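Local atomic coordinates of putative cellulase CEL6 (Mycobacterium tuberculosis, PDB entry 1UP3), a protein that probably hydrolyses internal beta-1,4-glycosidic bonds of cellulose, as a family 6 endoglucanase, and binds a thio-linked cello-oligosaccharide in its active-site cleft. Residues 78-83 / 130-135; 124-129 / 163-168; 172-177 / 203-208. All coordinates share one frame; numbering follows the deposited sequence.

Contact 1 (78-83 / 130-135). With BGC (beta-D-glucopyranose), chain B.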
# COMPACT_ATOMS: atom_id res chain seq x y z
N ILE A 78 -10.84 -5.38 3.11
CA ILE A 78 -11.26 -6.79 2.88
C ILE A 78 -11.90 -7.38 4.14
O ILE A 78 -11.47 -7.10 5.26
CB ILE A 78 -10.05 -7.67 2.40
CG1 ILE A 78 -10.50 -8.90 1.63
CG2 ILE A 78 -9.15 -8.01 3.55
CD1 ILE A 78 -11.07 -8.58 0.26
N PRO A 79 -12.95 -8.16 3.98
CA PRO A 79 -13.51 -8.85 5.15
C PRO A 79 -12.46 -9.75 5.82
O PRO A 79 -11.62 -10.33 5.16
CB PRO A 79 -14.67 -9.67 4.57
CG PRO A 79 -15.11 -8.86 3.37
CD PRO A 79 -13.79 -8.37 2.80
N HIS A 80 -12.52 -9.83 7.14
CA HIS A 80 -11.54 -10.57 7.95
C HIS A 80 -10.15 -9.97 7.77
O HIS A 80 -9.16 -10.69 7.77
CB HIS A 80 -11.52 -12.09 7.64
CG HIS A 80 -12.88 -12.66 7.42
ND1 HIS A 80 -13.88 -12.54 8.36
CD2 HIS A 80 -13.44 -13.28 6.35
CE1 HIS A 80 -14.99 -13.08 7.89
NE2 HIS A 80 -14.76 -13.53 6.67
N ARG A 81 -10.10 -8.63 7.65
CA ARG A 81 -8.82 -7.93 7.49
C ARG A 81 -7.86 -8.32 8.59
O ARG A 81 -8.23 -8.36 9.74
CB ARG A 81 -9.03 -6.43 7.46
CG ARG A 81 -7.86 -5.63 6.94
CD ARG A 81 -8.16 -4.16 6.96
NE ARG A 81 -8.15 -3.62 8.31
CZ ARG A 81 -8.44 -2.38 8.59
NH1 ARG A 81 -8.76 -1.51 7.64
NH2 ARG A 81 -8.37 -1.96 9.84
N ASP A 82 -6.61 -8.60 8.17
CA ASP A 82 -5.53 -8.93 9.07
C ASP A 82 -5.80 -10.19 9.88
O ASP A 82 -5.12 -10.44 10.88
CB ASP A 82 -5.22 -7.76 10.00
CG ASP A 82 -3.77 -7.67 10.35
OD1 ASP A 82 -2.89 -7.86 9.44
OD2 ASP A 82 -3.38 -7.47 11.54
N CYS A 83 -6.78 -11.01 9.45
CA CYS A 83 -7.13 -12.22 10.18
C CYS A 83 -7.32 -11.94 11.68
O CYS A 83 -6.98 -12.77 12.51
CB CYS A 83 -6.08 -13.28 9.96
SG CYS A 83 -5.82 -13.70 8.22
N PRO A 130 -11.01 -22.91 3.54
CA PRO A 130 -11.00 -22.94 2.07
C PRO A 130 -12.13 -22.14 1.41
O PRO A 130 -11.89 -21.47 0.39
CB PRO A 130 -11.04 -24.43 1.74
CG PRO A 130 -10.52 -25.07 2.92
CD PRO A 130 -10.88 -24.25 4.12
N ASP A 131 -13.35 -22.16 1.97
CA ASP A 131 -14.46 -21.43 1.36
C ASP A 131 -14.34 -19.91 1.58
O ASP A 131 -14.63 -19.14 0.66
CB ASP A 131 -15.81 -21.95 1.84
CG ASP A 131 -16.26 -23.19 1.03
OD1 ASP A 131 -15.44 -23.77 0.29
OD2 ASP A 131 -17.43 -23.62 1.03
N GLN A 132 -13.85 -19.51 2.75
CA GLN A 132 -13.58 -18.08 2.99
C GLN A 132 -12.44 -17.59 2.10
O GLN A 132 -12.42 -16.45 1.67
CB GLN A 132 -13.24 -17.85 4.45
CG GLN A 132 -14.39 -17.86 5.40
CD GLN A 132 -13.83 -17.81 6.86
OE1 GLN A 132 -12.76 -18.41 7.18
NE2 GLN A 132 -14.51 -17.09 7.71
N ARG A 133 -11.47 -18.46 1.85
CA ARG A 133 -10.33 -18.12 1.00
C ARG A 133 -10.81 -17.88 -0.41
O ARG A 133 -10.42 -16.89 -1.05
CB ARG A 133 -9.31 -19.27 0.86
CG ARG A 133 -8.44 -19.58 2.02
CD ARG A 133 -7.49 -20.78 1.74
NE ARG A 133 -6.82 -21.25 2.94
CZ ARG A 133 -5.82 -22.14 2.95
NH1 ARG A 133 -5.34 -22.63 1.82
NH2 ARG A 133 -5.27 -22.50 4.10
N GLN A 134 -11.67 -18.74 -0.93
CA GLN A 134 -12.18 -18.54 -2.30
C GLN A 134 -13.04 -17.30 -2.40
O GLN A 134 -12.92 -16.56 -3.36
CB GLN A 134 -12.96 -19.76 -2.79
CG GLN A 134 -13.30 -19.71 -4.31
CD GLN A 134 -12.05 -19.51 -5.20
OE1 GLN A 134 -11.07 -20.27 -5.09
NE2 GLN A 134 -12.08 -18.49 -6.07
N GLU A 135 -13.82 -17.03 -1.37
CA GLU A 135 -14.57 -15.79 -1.30
C GLU A 135 -13.61 -14.60 -1.42
O GLU A 135 -13.86 -13.62 -2.16
CB GLU A 135 -15.33 -15.69 0.00
CG GLU A 135 -16.13 -14.42 0.08
CD GLU A 135 -16.78 -14.17 1.41
OE1 GLU A 135 -16.09 -14.16 2.48
OE2 GLU A 135 -17.99 -13.93 1.39
C2 BGC B . 1.26 -8.76 9.40
C3 BGC B . 0.53 -7.59 8.75
C4 BGC B . 1.52 -6.64 8.07
C5 BGC B . 2.44 -7.48 7.14
C6 BGC B . 3.56 -6.62 6.55
C1 BGC B . 2.16 -9.45 8.37
O2 BGC B . 0.34 -9.67 10.03
O3 BGC B . -0.27 -6.89 9.69
O4 BGC B . 0.87 -5.62 7.31
O5 BGC B . 3.08 -8.53 7.84
O6 BGC B . 4.34 -7.38 5.64
O HOH W 1 -16.77 -14.41 5.03

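Contact 2 (124-129 / 163-168). With BGC (beta-D-glucopyranose), chain C.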
# COMPACT_ATOMS: atom_id res chain seq x y z
N MET A 124 -2.05 -13.47 3.09
CA MET A 124 -2.52 -13.92 4.41
C MET A 124 -3.74 -14.85 4.31
O MET A 124 -4.22 -15.34 5.32
CB MET A 124 -2.84 -12.73 5.32
CG MET A 124 -2.67 -13.06 6.80
SD MET A 124 -3.24 -11.72 7.86
CE MET A 124 -2.04 -10.62 7.51
N ALA A 125 -4.19 -15.14 3.10
CA ALA A 125 -5.46 -15.84 2.89
C ALA A 125 -5.49 -17.23 3.50
O ALA A 125 -6.56 -17.73 3.77
CB ALA A 125 -5.80 -15.88 1.44
N ASP A 126 -4.32 -17.83 3.74
CA ASP A 126 -4.30 -19.18 4.30
C ASP A 126 -4.84 -19.27 5.73
O ASP A 126 -5.16 -20.39 6.20
CB ASP A 126 -2.89 -19.76 4.27
CG ASP A 126 -2.40 -20.04 2.88
OD1 ASP A 126 -3.19 -20.47 2.00
OD2 ASP A 126 -1.18 -19.95 2.62
N CYS A 127 -4.94 -18.15 6.45
CA CYS A 127 -5.60 -18.12 7.77
C CYS A 127 -7.09 -18.45 7.69
O CYS A 127 -7.71 -18.81 8.68
CB CYS A 127 -5.43 -16.75 8.45
SG CYS A 127 -6.61 -15.49 7.89
N LEU A 128 -7.67 -18.32 6.50
CA LEU A 128 -9.09 -18.53 6.29
C LEU A 128 -9.40 -19.99 5.94
O LEU A 128 -8.54 -20.72 5.43
CB LEU A 128 -9.57 -17.64 5.14
CG LEU A 128 -9.32 -16.13 5.33
CD1 LEU A 128 -9.71 -15.36 4.06
CD2 LEU A 128 -10.09 -15.62 6.50
N SER A 129 -10.65 -20.39 6.13
CA SER A 129 -11.08 -21.70 5.69
C SER A 129 -11.07 -21.74 4.16
O SER A 129 -11.10 -20.69 3.49
CB SER A 129 -12.51 -21.90 6.20
OG SER A 129 -13.38 -21.09 5.42
N ARG A 163 9.69 -12.84 1.58
CA ARG A 163 9.84 -13.81 2.67
C ARG A 163 8.48 -14.33 3.17
O ARG A 163 8.37 -14.85 4.28
CB ARG A 163 10.65 -13.25 3.82
CG ARG A 163 11.97 -12.73 3.40
CD ARG A 163 13.18 -13.56 3.70
NE ARG A 163 14.36 -12.76 3.35
CZ ARG A 163 15.20 -12.16 4.21
NH1 ARG A 163 15.07 -12.28 5.54
NH2 ARG A 163 16.22 -11.46 3.75
N TRP A 164 7.46 -14.16 2.35
CA TRP A 164 6.10 -14.56 2.72
C TRP A 164 5.75 -15.78 1.88
O TRP A 164 6.22 -16.88 2.22
CB TRP A 164 5.13 -13.38 2.60
CG TRP A 164 3.90 -13.55 3.40
CD1 TRP A 164 3.35 -14.72 3.87
CD2 TRP A 164 3.05 -12.51 3.87
NE1 TRP A 164 2.21 -14.46 4.60
CE2 TRP A 164 2.00 -13.11 4.61
CE3 TRP A 164 3.06 -11.11 3.75
CZ2 TRP A 164 0.98 -12.36 5.21
CZ3 TRP A 164 2.04 -10.38 4.31
CH2 TRP A 164 1.02 -11.01 5.03
N LEU A 165 4.93 -15.67 0.84
CA LEU A 165 4.68 -16.82 -0.04
C LEU A 165 5.80 -16.92 -1.05
O LEU A 165 6.49 -15.95 -1.34
CB LEU A 165 3.34 -16.70 -0.77
CG LEU A 165 2.07 -16.52 0.02
CD1 LEU A 165 0.90 -16.66 -0.95
CD2 LEU A 165 2.02 -17.53 1.13
N SER A 166 5.99 -18.09 -1.64
CA SER A 166 6.86 -18.21 -2.77
C SER A 166 6.35 -17.48 -4.00
O SER A 166 5.16 -17.17 -4.12
CB SER A 166 7.08 -19.67 -3.13
OG SER A 166 5.92 -20.16 -3.76
N ALA A 167 7.27 -17.18 -4.91
CA ALA A 167 6.92 -16.53 -6.18
C ALA A 167 5.87 -17.36 -6.92
O ALA A 167 4.90 -16.81 -7.45
CB ALA A 167 8.12 -16.29 -7.06
N GLU A 168 6.04 -18.68 -6.91
CA GLU A 168 5.11 -19.56 -7.60
C GLU A 168 3.72 -19.54 -6.95
O GLU A 168 2.68 -19.47 -7.65
CB GLU A 168 5.70 -20.98 -7.60
CG GLU A 168 7.01 -21.12 -8.41
CD GLU A 168 8.35 -20.68 -7.73
OE1 GLU A 168 8.40 -20.20 -6.52
OE2 GLU A 168 9.43 -20.84 -8.43
C2 BGC C . 5.45 -12.49 7.17
C3 BGC C . 4.82 -11.28 7.83
C4 BGC C . 3.33 -11.48 8.12
C5 BGC C . 3.06 -12.84 8.81
C6 BGC C . 1.56 -13.13 8.89
C1 BGC C . 5.08 -13.73 7.98
O2 BGC C . 6.86 -12.30 7.11
O3 BGC C . 5.06 -10.13 7.01
O4 BGC C . 2.88 -10.50 8.98
O5 BGC C . 3.67 -13.82 8.03
O6 BGC C . 1.40 -14.33 9.65

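Contact 3 (172-177 / 203-208)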
# COMPACT_ATOMS: atom_id res chain seq x y z
N ALA A 172 0.33 -17.81 -8.70
CA ALA A 172 -0.90 -18.56 -8.89
C ALA A 172 -2.12 -17.78 -8.42
O ALA A 172 -3.17 -17.75 -9.10
CB ALA A 172 -0.85 -19.90 -8.18
N ARG A 173 -2.01 -17.16 -7.26
CA ARG A 173 -3.09 -16.36 -6.71
C ARG A 173 -3.33 -15.13 -7.57
O ARG A 173 -4.48 -14.76 -7.81
CB ARG A 173 -2.83 -16.00 -5.26
CG ARG A 173 -2.76 -17.21 -4.37
CD ARG A 173 -2.49 -16.94 -2.91
NE ARG A 173 -2.20 -18.21 -2.26
CZ ARG A 173 -2.20 -18.44 -0.97
NH1 ARG A 173 -2.50 -17.49 -0.09
NH2 ARG A 173 -1.88 -19.65 -0.54
N LEU A 174 -2.27 -14.45 -7.99
CA LEU A 174 -2.44 -13.25 -8.86
C LEU A 174 -3.12 -13.62 -10.17
O LEU A 174 -3.98 -12.89 -10.67
CB LEU A 174 -1.08 -12.63 -9.15
CG LEU A 174 -0.46 -11.89 -7.95
CD1 LEU A 174 1.00 -11.58 -8.25
CD2 LEU A 174 -1.18 -10.58 -7.66
N ASN A 175 -2.74 -14.77 -10.73
CA ASN A 175 -3.33 -15.21 -11.99
C ASN A 175 -4.81 -15.49 -11.79
O ASN A 175 -5.61 -15.12 -12.64
CB ASN A 175 -2.55 -16.38 -12.59
CG ASN A 175 -1.24 -15.93 -13.21
OD1 ASN A 175 -1.12 -14.79 -13.74
ND2 ASN A 175 -0.24 -16.81 -13.16
N ASP A 176 -5.16 -16.11 -10.67
CA ASP A 176 -6.56 -16.38 -10.34
C ASP A 176 -7.42 -15.14 -10.18
O ASP A 176 -8.62 -15.21 -10.44
CB ASP A 176 -6.67 -17.17 -9.05
CG ASP A 176 -8.10 -17.67 -8.81
OD1 ASP A 176 -8.58 -18.47 -9.64
OD2 ASP A 176 -8.83 -17.30 -7.85
N VAL A 177 -6.85 -14.01 -9.74
CA VAL A 177 -7.68 -12.82 -9.54
C VAL A 177 -7.63 -11.87 -10.73
O VAL A 177 -8.12 -10.77 -10.66
CB VAL A 177 -7.35 -12.08 -8.20
CG1 VAL A 177 -7.50 -13.01 -7.00
CG2 VAL A 177 -5.95 -11.46 -8.28
N GLU A 203 10.68 -9.67 -10.27
CA GLU A 203 10.98 -10.14 -11.60
C GLU A 203 10.56 -11.60 -11.76
O GLU A 203 10.13 -11.98 -12.83
CB GLU A 203 12.47 -9.93 -11.93
CG GLU A 203 12.87 -8.45 -12.02
CD GLU A 203 12.12 -7.63 -13.05
OE1 GLU A 203 11.99 -8.11 -14.20
OE2 GLU A 203 11.68 -6.47 -12.73
N ALA A 204 10.70 -12.40 -10.70
CA ALA A 204 10.27 -13.81 -10.73
C ALA A 204 8.76 -13.91 -10.90
O ALA A 204 8.27 -14.66 -11.78
CB ALA A 204 10.71 -14.53 -9.50
N ILE A 205 8.03 -13.09 -10.16
CA ILE A 205 6.57 -13.12 -10.25
C ILE A 205 6.15 -12.60 -11.62
O ILE A 205 5.23 -13.15 -12.22
CB ILE A 205 5.90 -12.36 -9.10
CG1 ILE A 205 6.15 -13.09 -7.76
CG2 ILE A 205 4.40 -12.13 -9.37
CD1 ILE A 205 5.57 -12.38 -6.56
N SER A 206 6.80 -11.55 -12.10
CA SER A 206 6.52 -11.01 -13.42
C SER A 206 6.62 -12.10 -14.49
O SER A 206 5.76 -12.23 -15.35
CB SER A 206 7.45 -9.85 -13.73
OG SER A 206 7.20 -9.33 -15.04
N GLY A 207 7.67 -12.92 -14.41
CA GLY A 207 7.85 -14.03 -15.33
C GLY A 207 6.73 -15.05 -15.31
O GLY A 207 6.43 -15.67 -16.35
N LEU A 208 6.12 -15.24 -14.16
CA LEU A 208 5.04 -16.20 -13.95
C LEU A 208 3.64 -15.63 -14.15
O LEU A 208 2.66 -16.35 -14.04
CB LEU A 208 5.16 -16.79 -12.54
CG LEU A 208 6.43 -17.59 -12.27
CD1 LEU A 208 6.61 -17.87 -10.79
CD2 LEU A 208 6.44 -18.89 -13.09

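Contact 1 (78-83 / 130-135)
This is a small, water-bridged polar contact at the protein surface, between the loop that follows strand 72-75 and the first turns of helix 130-147. His80 and Gln132 touch directly. The Gln132 amide nitrogen lies over one face of the imidazole, with Gln132 NE2 3.7 Å from His80 NE2. The two planes are 48° apart, so the amide is not stacked flat on the ring. The other end of that amide, OE1, is hydrogen-bonded to the backbone N of Ser129. This helps set how the amide is turned. A water sits at the edge of the imidazole, in its plane, 2.7 Å from His80 NE2. It donates to Glu135 OE1, also at 2.7 Å. Through its other nitrogen, ND1, His80 is hydrogen-bonded to a bound polyether, probably from the crystallisation liquor. In the distorted beta/alpha barrel of glycoside hydrolase family 6, the loop leaves the C-terminal end of a parallel strand and reaches the substrate cleft. Two type II beta turns, Ile78 to Arg81 and His80 to Cys83, shape it. The second turn is closed by a hydrogen bond from Cys83 N to His80 O at 2.9 Å. Asp82, within that turn, takes a hydrogen bond from glucose O3 to its OD1 at 2.8 Å.

Contact 2 (124-129 / 163-168)
Trp164 is shared between a sugar and a methionine: a glucose unit lies over one face of its indole, while Met124 packs against the benzene part of the ring. The site belongs to the substrate cleft of the distorted beta/alpha barrel of family 6, where an aromatic ring forms a platform for a glucose. Sugar C4 stands 3.8 Å above the indole plane, offset toward the rim. The side chain of Met124 meets Trp164 at two places. Its CB approaches Trp164 CZ2 to 3.8 Å, and its methyl group CE lies at the ring edge, in plane, 4.0 Å from Trp164 CH2. The chain runs extended through CG and then bends at SD (chi3 -70°), which brings the methyl back to the ring. Met124 also touches a second glucose, so it lines the cleft as well as flanking the tryptophan. In Trp164, CG is anti to the backbone N (chi1 -159°), and the indole reaches across to Met124, just before the 3-10 turn 125-127. His161 meets the tryptophan ring too, and its NE2 is hydrogen-bonded to the same glucose. Farther from the cleft, Asp126 has Arg173 as its salt-bridge partner. The methyl CD2 of Leu165 comes to 4.3 Å from Asp126 OD2.

Contact 3 (172-177 / 203-208)
Two helical segments approach each other here, with their backbones closest at Leu174 and Ile205, whose CA atoms are 9.1 Å apart. Residues 172-176 form the last turn and a half of helix 167-176, and Val177 is the first residue to leave helical geometry. Residues 203-208 belong to the last part of helix 195-208. The fold is the distorted beta/alpha barrel of family 6, built round parallel strands. Strand 184-187 lies between the two helices in the chain, and both helices pack on its Phe185. The contact joins the helices by one apolar pair and one polar bond. In the apolar pair, methyl CD1 of Leu174 meets the branch methyl CG2 of Ile205 at 3.6 Å, and the two side chains cross at about a right angle. Ile205 offers CG2 because this methyl is anti to its backbone N, while CG1 is turned to another side and packs on Ala167. Both residues are buried, and both touch Phe185, which ties the pair to the sheet. Toward the surface the contact becomes polar. Asn175 reaches across to the backbone carbonyl of Leu208 and donates a hydrogen bond to it. The bond is nearly straight, with an N-H...O angle of 167°. The acceptor lies in the plane of the Asn175 amide, and the donor is tilted 17° from the carbonyl plane of Leu208. Thr209, just beyond, also touches Asn175. Asn175 ND2 lies 3.1 Å from Leu208 O.

Contacts 1 and 2 lie beside the sugar-binding cleft, with centres 12 Å apart. The disulfide Cys83-Cys127 joins them covalently, and Cys83 SG also lies 3.3 Å from Met124 SD. Asp82 from contact 1 and Met124 and Trp164 from contact 2 all belong to the glycan pocket. Contact 3 has no residue of that pocket; the side chain of Ile205 is about 13 Å from a bound glucose. Contact 3 shares helix 167-176 with contact 2, and their centres are 13 Å apart. Asp126 OD1 of contact 2 forms a salt bridge with Arg173 NH2 of contact 3, 3.0 Å away.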